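Local coordinates for protein proto-oncogene vav (Homo sapiens, PDB 6NFA) that probably acts as a guanine nucleotide exchange factor for Rho-family GTPases, joining a RhoGEF domain to a PH domain and a zinc-binding C1 domain, at residues S242-G247 and G384-G389; F367-T372 and G389-R394; T373-C378 and S398-C403. All blocks are in the same frame, centred on the assembly; numbering follows the deposited sequence.

Contact 1: S242-G247 and G384-G389. With 9K1 ((2S)-2-{[3-(4-methylphenyl)imidazo[1,2-a]pyrazin-8-yl]amino}-3-(pyridin-3-yl)propan-1-ol), chain D.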
# COMPACT_ATOMS: atom_id res chain seq x y z
N SER A 242 -2.85 -18.71 -11.15
CA SER A 242 -2.65 -17.79 -10.04
C SER A 242 -3.66 -16.65 -10.12
O SER A 242 -3.86 -16.09 -11.20
CB SER A 242 -1.23 -17.23 -10.04
OG SER A 242 -1.08 -16.27 -9.01
N LEU A 243 -4.28 -16.30 -8.98
CA LEU A 243 -5.28 -15.24 -8.83
C LEU A 243 -4.68 -13.87 -8.99
O LEU A 243 -5.39 -12.96 -9.38
CB LEU A 243 -6.02 -15.37 -7.49
CG LEU A 243 -6.88 -16.61 -7.35
CD1 LEU A 243 -7.27 -16.85 -5.94
CD2 LEU A 243 -8.11 -16.53 -8.25
N ALA A 244 -3.37 -13.74 -8.74
CA ALA A 244 -2.63 -12.49 -8.93
C ALA A 244 -2.76 -11.99 -10.38
O ALA A 244 -2.80 -10.78 -10.58
CB ALA A 244 -1.16 -12.68 -8.56
N HIS A 245 -2.94 -12.89 -11.36
CA HIS A 245 -3.17 -12.50 -12.75
C HIS A 245 -4.48 -11.72 -12.97
O HIS A 245 -4.64 -11.15 -14.05
CB HIS A 245 -3.21 -13.73 -13.67
CG HIS A 245 -1.91 -14.45 -13.77
ND1 HIS A 245 -1.68 -15.60 -13.03
CD2 HIS A 245 -0.82 -14.18 -14.51
CE1 HIS A 245 -0.45 -15.98 -13.33
NE2 HIS A 245 0.10 -15.17 -14.24
N TYR A 246 -5.43 -11.73 -12.00
CA TYR A 246 -6.75 -11.09 -12.18
C TYR A 246 -6.96 -9.81 -11.43
O TYR A 246 -8.10 -9.32 -11.37
CB TYR A 246 -7.88 -12.07 -11.86
CG TYR A 246 -7.69 -13.45 -12.44
CD1 TYR A 246 -7.45 -13.63 -13.81
CD2 TYR A 246 -7.77 -14.58 -11.64
CE1 TYR A 246 -7.26 -14.90 -14.34
CE2 TYR A 246 -7.62 -15.86 -12.17
CZ TYR A 246 -7.35 -16.01 -13.52
OH TYR A 246 -7.22 -17.27 -14.02
N GLY A 247 -5.88 -9.25 -10.91
CA GLY A 247 -5.92 -8.01 -10.14
C GLY A 247 -6.37 -8.15 -8.70
O GLY A 247 -6.06 -9.15 -8.02
N GLY A 384 3.01 1.62 -4.09
CA GLY A 384 2.59 0.27 -3.74
C GLY A 384 3.41 -0.83 -4.38
O GLY A 384 4.38 -0.57 -5.12
N THR A 385 3.00 -2.08 -4.11
CA THR A 385 3.68 -3.31 -4.52
C THR A 385 2.86 -4.23 -5.43
O THR A 385 3.35 -5.28 -5.83
CB THR A 385 4.06 -4.09 -3.24
OG1 THR A 385 2.88 -4.27 -2.45
CG2 THR A 385 5.11 -3.39 -2.40
N PHE A 386 1.61 -3.85 -5.75
CA PHE A 386 0.70 -4.68 -6.53
C PHE A 386 -0.28 -3.81 -7.31
O PHE A 386 -0.95 -2.99 -6.70
CB PHE A 386 -0.08 -5.60 -5.56
CG PHE A 386 -1.02 -6.61 -6.17
CD1 PHE A 386 -0.52 -7.74 -6.82
CD2 PHE A 386 -2.39 -6.47 -6.04
CE1 PHE A 386 -1.39 -8.69 -7.36
CE2 PHE A 386 -3.26 -7.43 -6.57
CZ PHE A 386 -2.75 -8.53 -7.23
N TYR A 387 -0.37 -4.00 -8.66
CA TYR A 387 -1.25 -3.30 -9.62
C TYR A 387 -1.37 -1.81 -9.37
O TYR A 387 -2.46 -1.27 -9.26
CB TYR A 387 -2.63 -3.96 -9.73
CG TYR A 387 -2.59 -5.19 -10.61
CD1 TYR A 387 -2.61 -5.08 -12.00
CD2 TYR A 387 -2.50 -6.47 -10.05
CE1 TYR A 387 -2.56 -6.21 -12.81
CE2 TYR A 387 -2.44 -7.60 -10.86
CZ TYR A 387 -2.47 -7.47 -12.24
OH TYR A 387 -2.38 -8.58 -13.06
N GLN A 388 -0.22 -1.16 -9.27
CA GLN A 388 -0.03 0.25 -8.95
C GLN A 388 -0.57 1.23 -9.99
O GLN A 388 -0.87 2.38 -9.64
CB GLN A 388 1.46 0.51 -8.68
CG GLN A 388 2.09 -0.50 -7.72
CD GLN A 388 2.87 -1.59 -8.40
OE1 GLN A 388 2.51 -2.05 -9.47
NE2 GLN A 388 3.91 -2.11 -7.75
N GLY A 389 -0.69 0.79 -11.24
CA GLY A 389 -1.21 1.60 -12.33
C GLY A 389 -1.36 0.86 -13.65
O GLY A 389 -1.78 -0.31 -13.67
C1 9K1 D . 7.10 2.31 -3.61
C3 9K1 D . 9.18 2.96 -2.79
C12 9K1 D . 7.44 0.19 -6.74
C13 9K1 D . 6.62 0.44 -8.03
C15 9K1 D . 7.51 -1.31 -6.32
C16 9K1 D . 8.20 5.13 -0.46
C17 9K1 D . 8.44 5.84 0.72
C18 9K1 D . 7.88 5.42 1.95
C19 9K1 D . 7.06 4.27 2.00
C20 9K1 D . 6.85 3.53 0.82
C21 9K1 D . 8.14 6.24 3.22
C22 9K1 D . 8.27 -1.48 -4.99
C23 9K1 D . 9.67 -1.66 -4.96
C25 9K1 D . 9.69 -1.65 -2.58
C26 9K1 D . 8.30 -1.48 -2.53
C27 9K1 D . 7.59 -1.38 -3.75
N2 9K1 D . 7.86 2.85 -2.68
C4 9K1 D . 9.78 2.51 -3.91
N5 9K1 D . 8.97 1.87 -4.93
C6 9K1 D . 7.68 1.74 -4.85
N7 9K1 D . 5.90 2.33 -3.27
C8 9K1 D . 5.77 2.96 -1.98
C9 9K1 D . 7.07 3.21 -1.67
C10 9K1 D . 7.43 3.94 -0.40
N11 9K1 D . 6.92 1.11 -5.71
O14 9K1 D . 6.83 1.79 -8.51
N24 9K1 D . 10.35 -1.72 -3.78

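Contact 2: F367-T372 and G389-R394. With ZN (zinc ion), chain B; 9K1 ((2S)-2-{[3-(4-methylphenyl)imidazo[1,2-a]pyrazin-8-yl]amino}-3-(pyridin-3-yl)propan-1-ol), chain D.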
# COMPACT_ATOMS: atom_id res chain seq x y z
N PHE A 367 -1.34 -3.02 -14.88
CA PHE A 367 -0.02 -3.60 -14.73
C PHE A 367 0.46 -3.58 -13.29
O PHE A 367 0.15 -2.67 -12.51
CB PHE A 367 0.96 -2.89 -15.65
CG PHE A 367 2.21 -3.65 -15.99
CD1 PHE A 367 2.22 -4.57 -17.03
CD2 PHE A 367 3.40 -3.37 -15.34
CE1 PHE A 367 3.39 -5.25 -17.36
CE2 PHE A 367 4.58 -4.04 -15.70
CZ PHE A 367 4.56 -4.98 -16.70
N SER A 368 1.25 -4.60 -12.94
CA SER A 368 1.87 -4.75 -11.64
C SER A 368 3.38 -4.65 -11.87
O SER A 368 3.97 -5.49 -12.55
CB SER A 368 1.47 -6.07 -10.98
OG SER A 368 1.76 -6.02 -9.60
N PHE A 369 3.97 -3.56 -11.37
CA PHE A 369 5.38 -3.19 -11.53
C PHE A 369 6.28 -3.80 -10.44
O PHE A 369 6.02 -3.63 -9.25
CB PHE A 369 5.49 -1.64 -11.53
CG PHE A 369 4.69 -0.98 -12.62
CD1 PHE A 369 3.34 -0.67 -12.43
CD2 PHE A 369 5.27 -0.68 -13.85
CE1 PHE A 369 2.59 -0.09 -13.46
CE2 PHE A 369 4.52 -0.09 -14.87
CZ PHE A 369 3.19 0.20 -14.67
N GLU A 370 7.33 -4.53 -10.86
CA GLU A 370 8.31 -5.16 -9.98
C GLU A 370 9.28 -4.12 -9.41
O GLU A 370 9.56 -4.12 -8.21
CB GLU A 370 9.13 -6.24 -10.74
CG GLU A 370 8.37 -7.50 -11.14
CD GLU A 370 9.17 -8.78 -11.36
OE1 GLU A 370 8.52 -9.81 -11.65
OE2 GLU A 370 10.42 -8.76 -11.23
N GLU A 371 9.82 -3.25 -10.29
CA GLU A 371 10.78 -2.22 -9.91
C GLU A 371 10.12 -0.87 -9.70
O GLU A 371 8.99 -0.67 -10.13
CB GLU A 371 11.94 -2.15 -10.93
CG GLU A 371 11.54 -1.67 -12.32
CD GLU A 371 12.66 -1.66 -13.34
OE1 GLU A 371 13.11 -0.55 -13.71
OE2 GLU A 371 13.09 -2.76 -13.77
N THR A 372 10.84 0.07 -9.04
CA THR A 372 10.37 1.44 -8.77
C THR A 372 10.14 2.15 -10.10
O THR A 372 11.01 2.09 -10.99
CB THR A 372 11.31 2.12 -7.78
OG1 THR A 372 11.20 1.41 -6.55
CG2 THR A 372 10.96 3.57 -7.54
N GLY A 389 -0.69 0.79 -11.24
CA GLY A 389 -1.21 1.60 -12.33
C GLY A 389 -1.36 0.86 -13.65
O GLY A 389 -1.78 -0.31 -13.67
N TYR A 390 -1.00 1.54 -14.76
CA TYR A 390 -1.17 1.07 -16.14
C TYR A 390 0.09 1.15 -16.96
O TYR A 390 0.96 1.97 -16.68
CB TYR A 390 -2.32 1.87 -16.82
CG TYR A 390 -3.65 1.64 -16.13
CD1 TYR A 390 -3.92 2.20 -14.88
CD2 TYR A 390 -4.61 0.78 -16.68
CE1 TYR A 390 -5.08 1.88 -14.17
CE2 TYR A 390 -5.78 0.47 -15.99
CZ TYR A 390 -6.01 1.04 -14.74
OH TYR A 390 -7.18 0.80 -14.04
N ARG A 391 0.20 0.29 -17.96
CA ARG A 391 1.28 0.27 -18.95
C ARG A 391 0.66 0.08 -20.35
O ARG A 391 -0.17 -0.82 -20.53
CB ARG A 391 2.32 -0.84 -18.66
CG ARG A 391 3.61 -0.67 -19.45
CD ARG A 391 4.38 -1.96 -19.67
NE ARG A 391 5.34 -2.26 -18.60
CZ ARG A 391 6.55 -1.71 -18.48
NH1 ARG A 391 6.95 -0.77 -19.32
NH2 ARG A 391 7.35 -2.07 -17.49
N CYS A 392 1.04 0.94 -21.32
CA CYS A 392 0.59 0.80 -22.71
C CYS A 392 1.46 -0.31 -23.31
O CYS A 392 2.69 -0.20 -23.26
CB CYS A 392 0.72 2.10 -23.50
SG CYS A 392 0.69 1.87 -25.31
N HIS A 393 0.85 -1.39 -23.82
CA HIS A 393 1.61 -2.51 -24.37
C HIS A 393 2.47 -2.11 -25.60
O HIS A 393 3.57 -2.64 -25.75
CB HIS A 393 0.72 -3.74 -24.65
CG HIS A 393 -0.31 -3.54 -25.72
ND1 HIS A 393 -0.01 -3.73 -27.06
CD2 HIS A 393 -1.61 -3.19 -25.61
CE1 HIS A 393 -1.13 -3.48 -27.72
NE2 HIS A 393 -2.13 -3.16 -26.89
N ARG A 394 2.00 -1.12 -26.40
CA ARG A 394 2.66 -0.57 -27.59
C ARG A 394 4.00 0.11 -27.32
O ARG A 394 5.01 -0.33 -27.86
CB ARG A 394 1.72 0.39 -28.37
CG ARG A 394 0.56 -0.29 -29.05
CD ARG A 394 -0.59 0.63 -29.39
NE ARG A 394 -1.78 -0.20 -29.59
CZ ARG A 394 -3.01 0.26 -29.77
NH1 ARG A 394 -3.24 1.57 -29.79
NH2 ARG A 394 -4.02 -0.58 -29.92
ZN ZN B . 1.51 3.94 -25.97
C1 9K1 D . 7.10 2.31 -3.61
C3 9K1 D . 9.18 2.96 -2.79
C12 9K1 D . 7.44 0.19 -6.74
C13 9K1 D . 6.62 0.44 -8.03
C15 9K1 D . 7.51 -1.31 -6.32
C16 9K1 D . 8.20 5.13 -0.46
C17 9K1 D . 8.44 5.84 0.72
C18 9K1 D . 7.88 5.42 1.95
C19 9K1 D . 7.06 4.27 2.00
C20 9K1 D . 6.85 3.53 0.82
C21 9K1 D . 8.14 6.24 3.22
C22 9K1 D . 8.27 -1.48 -4.99
C23 9K1 D . 9.67 -1.66 -4.96
C25 9K1 D . 9.69 -1.65 -2.58
C26 9K1 D . 8.30 -1.48 -2.53
C27 9K1 D . 7.59 -1.38 -3.75
N2 9K1 D . 7.86 2.85 -2.68
C4 9K1 D . 9.78 2.51 -3.91
N5 9K1 D . 8.97 1.87 -4.93
C6 9K1 D . 7.68 1.74 -4.85
N7 9K1 D . 5.90 2.33 -3.27
C8 9K1 D . 5.77 2.96 -1.98
C9 9K1 D . 7.07 3.21 -1.67
C10 9K1 D . 7.43 3.94 -0.40
N11 9K1 D . 6.92 1.11 -5.71
O14 9K1 D . 6.83 1.79 -8.51
N24 9K1 D . 10.35 -1.72 -3.78

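Contact 3: T373-C378 and S398-C403. With ZN (zinc ion), chain C; 9K1 ((2S)-2-{[3-(4-methylphenyl)imidazo[1,2-a]pyrazin-8-yl]amino}-3-(pyridin-3-yl)propan-1-ol), chain D.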
# COMPACT_ATOMS: atom_id res chain seq x y z
N THR A 373 8.93 2.71 -10.28
CA THR A 373 8.51 3.32 -11.54
C THR A 373 7.78 4.65 -11.33
O THR A 373 7.06 4.83 -10.34
CB THR A 373 7.68 2.29 -12.33
OG1 THR A 373 8.44 1.09 -12.49
CG2 THR A 373 7.25 2.77 -13.70
N SER A 374 7.96 5.58 -12.30
CA SER A 374 7.33 6.89 -12.33
C SER A 374 6.28 6.97 -13.42
O SER A 374 6.37 6.27 -14.42
CB SER A 374 8.38 7.97 -12.56
OG SER A 374 9.27 8.02 -11.46
N CYS A 375 5.28 7.83 -13.23
CA CYS A 375 4.23 8.09 -14.20
C CYS A 375 4.74 8.99 -15.35
O CYS A 375 5.18 10.11 -15.10
CB CYS A 375 3.03 8.72 -13.49
SG CYS A 375 1.73 9.32 -14.60
N LYS A 376 4.63 8.53 -16.60
CA LYS A 376 5.02 9.28 -17.81
C LYS A 376 4.34 10.68 -17.94
O LYS A 376 4.88 11.55 -18.64
CB LYS A 376 4.74 8.43 -19.06
CG LYS A 376 5.61 8.77 -20.26
CD LYS A 376 6.99 8.15 -20.18
CE LYS A 376 7.90 8.72 -21.23
NZ LYS A 376 9.25 8.10 -21.18
N ALA A 377 3.19 10.92 -17.27
CA ALA A 377 2.49 12.19 -17.34
C ALA A 377 2.85 13.20 -16.21
O ALA A 377 3.23 14.34 -16.51
CB ALA A 377 0.99 11.96 -17.39
N CYS A 378 2.72 12.80 -14.92
CA CYS A 378 3.00 13.68 -13.76
C CYS A 378 4.41 13.52 -13.19
O CYS A 378 4.82 14.33 -12.35
CB CYS A 378 1.94 13.50 -12.68
SG CYS A 378 1.94 11.85 -11.91
N SER A 398 4.36 3.97 -18.58
CA SER A 398 3.69 3.68 -17.31
C SER A 398 2.92 4.90 -16.89
O SER A 398 3.37 6.00 -17.18
CB SER A 398 4.72 3.38 -16.23
OG SER A 398 5.79 2.58 -16.72
N ALA A 399 1.78 4.75 -16.19
CA ALA A 399 0.99 5.91 -15.72
C ALA A 399 -0.03 5.57 -14.64
O ALA A 399 -0.41 4.42 -14.50
CB ALA A 399 0.29 6.60 -16.89
N HIS A 400 -0.52 6.58 -13.92
CA HIS A 400 -1.57 6.41 -12.94
C HIS A 400 -2.90 6.32 -13.66
O HIS A 400 -3.01 6.79 -14.81
CB HIS A 400 -1.63 7.62 -12.02
CG HIS A 400 -0.43 7.79 -11.15
ND1 HIS A 400 0.41 8.88 -11.28
CD2 HIS A 400 0.01 7.02 -10.13
CE1 HIS A 400 1.33 8.73 -10.35
NE2 HIS A 400 1.14 7.63 -9.64
N LYS A 401 -3.94 5.75 -12.97
CA LYS A 401 -5.28 5.62 -13.54
C LYS A 401 -5.84 6.97 -14.06
O LYS A 401 -6.41 7.02 -15.15
CB LYS A 401 -6.26 4.95 -12.54
CG LYS A 401 -7.57 4.48 -13.21
CD LYS A 401 -8.57 3.80 -12.32
CE LYS A 401 -9.84 3.48 -13.09
NZ LYS A 401 -11.02 3.35 -12.19
N GLU A 402 -5.65 8.04 -13.28
CA GLU A 402 -6.16 9.39 -13.53
C GLU A 402 -5.26 10.28 -14.43
O GLU A 402 -5.60 11.44 -14.64
CB GLU A 402 -6.45 10.09 -12.17
CG GLU A 402 -5.25 10.32 -11.26
CD GLU A 402 -4.73 9.20 -10.36
OE1 GLU A 402 -5.15 8.03 -10.52
OE2 GLU A 402 -3.86 9.51 -9.51
N CYS A 403 -4.16 9.73 -14.98
CA CYS A 403 -3.17 10.44 -15.80
C CYS A 403 -3.14 10.03 -17.27
O CYS A 403 -2.48 10.71 -18.06
CB CYS A 403 -1.78 10.33 -15.17
SG CYS A 403 -1.55 11.26 -13.62
ZN ZN C . 0.45 10.35 -12.90
C1 9K1 D . 7.10 2.31 -3.61
C3 9K1 D . 9.18 2.96 -2.79
C12 9K1 D . 7.44 0.19 -6.74
C13 9K1 D . 6.62 0.44 -8.03
C15 9K1 D . 7.51 -1.31 -6.32
C16 9K1 D . 8.20 5.13 -0.46
C17 9K1 D . 8.44 5.84 0.72
C18 9K1 D . 7.88 5.42 1.95
C19 9K1 D . 7.06 4.27 2.00
C20 9K1 D . 6.85 3.53 0.82
C21 9K1 D . 8.14 6.24 3.22
C22 9K1 D . 8.27 -1.48 -4.99
C23 9K1 D . 9.67 -1.66 -4.96
C25 9K1 D . 9.69 -1.65 -2.58
C26 9K1 D . 8.30 -1.48 -2.53
C27 9K1 D . 7.59 -1.38 -3.75
N2 9K1 D . 7.86 2.85 -2.68
C4 9K1 D . 9.78 2.51 -3.91
N5 9K1 D . 8.97 1.87 -4.93
C6 9K1 D . 7.68 1.74 -4.85
N7 9K1 D . 5.90 2.33 -3.27
C8 9K1 D . 5.77 2.96 -1.98
C9 9K1 D . 7.07 3.21 -1.67
C10 9K1 D . 7.43 3.94 -0.40
N11 9K1 D . 6.92 1.11 -5.71
O14 9K1 D . 6.83 1.79 -8.51
N24 9K1 D . 10.35 -1.72 -3.78

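Contact 1: S242-G247 and G384-G389
Tyr387 and Phe386 reach from the loop 384-389 against segment 242-247, where Ala244 of the short 3-10 turn 243-245 and Gly247 just after it receive them. The Tyr387 side chain starts from a CB directed toward the turn, and its CG lies anti to the carbonyl carbon (chi1 -79°), which carries the ring out alongside Gly247. CD2 passes the CA of Gly247, and the next atom, Tyr387 CE2, comes within 3.6 Å of the same Gly247 CA. This methylene sits over one face of the tyrosine ring, a CH-pi contact with Gly247 CA 4.0 Å from the Tyr387 centroid and 28° off the normal. CE2 also meets Ala244 O, which lies near the ring plane at its edge. At the tip, Tyr387 OH makes a weak hydrogen bond to Ala244 O (3.3 Å); its stronger polar partner is Lys275, whose NZ also binds the carbonyl of His245 and so ties the phenol end to the turn.

Phe386 stands beside it, with Tyr387 CD2 over the centre of its ring face. Its own edge approaches Gly247 O, 3.5 Å from Phe386 CZ, and Ala244 CB makes a looser apolar contact with Phe386 CE1 (4.2 Å). At the start of the loop, Gly384 N donates to N7 of the bound compound 9K1 (3.1 Å), and Asp222 OD2 takes up the N-H groups of Thr385 and Phe386. An aromatic pair from a C1-domain loop thus packs on the loop between strands 236-237 and 249-258, the interdomain arrangement characteristic of the DH-PH-C1 module of Vav proteins.

Contact 2: F367-T372 and G389-R394
Phe367 and Arg391 lie side by side and point the same way, joining the end of strand 364-367 to strand 389-392. The backbone tie is a single hydrogen bond across the antiparallel, hydrogen-bonded pair Phe367-Gly389: Phe367 N donates to Gly389 O at 3.0 Å, nearly straight at 169°. On its other side strand 389-392 is paired through Tyr390 with Ala399, placing it in the middle of the small three-stranded sheet.

Aromatic contacts make up most of the rest. With CG anti to the backbone N (chi1 -166°), the Arg391 chain starts out alongside Phe367, and the bend at chi3 turns the guanidinium up from the ring. Arg391 CD sits 4.2 Å from the Phe367 centroid, almost on the normal, in a CH-pi contact, while Arg391 NE lies over the same face toward the rim, 3.4 Å from Phe367 CZ. The guanidinium plane stands nearly perpendicular to the ring, at 88°. Phe369 is packed from within its own segment, Phe367 CD2 lying over the centre of its face, and it turns an edge to the strand, with Phe369 CZ 3.5 Å from Tyr390 O.

Farther from the pairing, Thr372 and Cys392 have polar tasks. Thr372 OG1 donates to N5 of 9K1 (2.8 Å), and Cys392 SG binds a zinc ion at 2.3 Å together with His362, Cys395 and Cys410. Arg391 NH1 makes a weak bond to Arg396 O. With one backbone bond and no salt bridge between the segments, cohesion here rests chiefly on CH-pi and van der Waals contact of the two phenylalanine rings with the arginine chain and the strand; with ring and guanidinium planes perpendicular, any electrostatic gain is likely to be small.

Contact 3: T373-C378 and S398-C403
Four groups meet at Cys375 SG, between 373-378 and 398-403. Cys375 SG binds the zinc ion at 2.4 Å and accepts a hydrogen bond from Ala377 N (3.4 Å), with weaker, longer bonds from Cys378 N and, across the contact, His400 N; such donors would be expected to ease the negative charge of a zinc-bound thiolate. Cys378 SG, His400 ND1 and Cys403 SG complete the tetrahedron. The metal draws Cys378 SG to the edge of the His400 ring, 3.4 Å from His400 ND1, and NE2 on the far side of the ring bonds Leu381 O, fixing its rotation. This site of three cysteines and one histidine is one of the two zinc centres by which a C1 domain holds its fold together.

Away from the metal, Lys376 N donates almost straight (170°) to Ser398 O at 2.9 Å, joining the cysteine loop to the edge strand. Thr373 CG2, anti to its backbone N, packs on Ser398 OG, whereas Thr373 OG1 turns to Glu371 O. Ala377 CB meets Cys403 CB at 3.9 Å. At the start of the loop, Thr373 N donates to O14 of 9K1 (2.9 Å).

Overall arrangement
In space the contacts lead from the interdomain face into the C1 domain, though their segments alternate along the chain. Contacts 1 and 2, centres about 10 Å apart, share Gly389 and are stitched by probable hydrogen bonds from Phe369 N to Gln388 OE1 (2.8 Å) and from Tyr387 N to Ser368 OG (3.1 Å). Contacts 2 and 3, also about 10 Å between centres, meet in the small sheet, where Ala399 N probably bonds Tyr390 O (2.9 Å). Contacts 1 and 3 do not touch, their centres about 16 Å apart. All three reach 9K1: Thr372, Thr373 and Gly384, with Leu382 O, grip it between two loops, consistent with the groove that holds phorbol esters in canonical C1 domains.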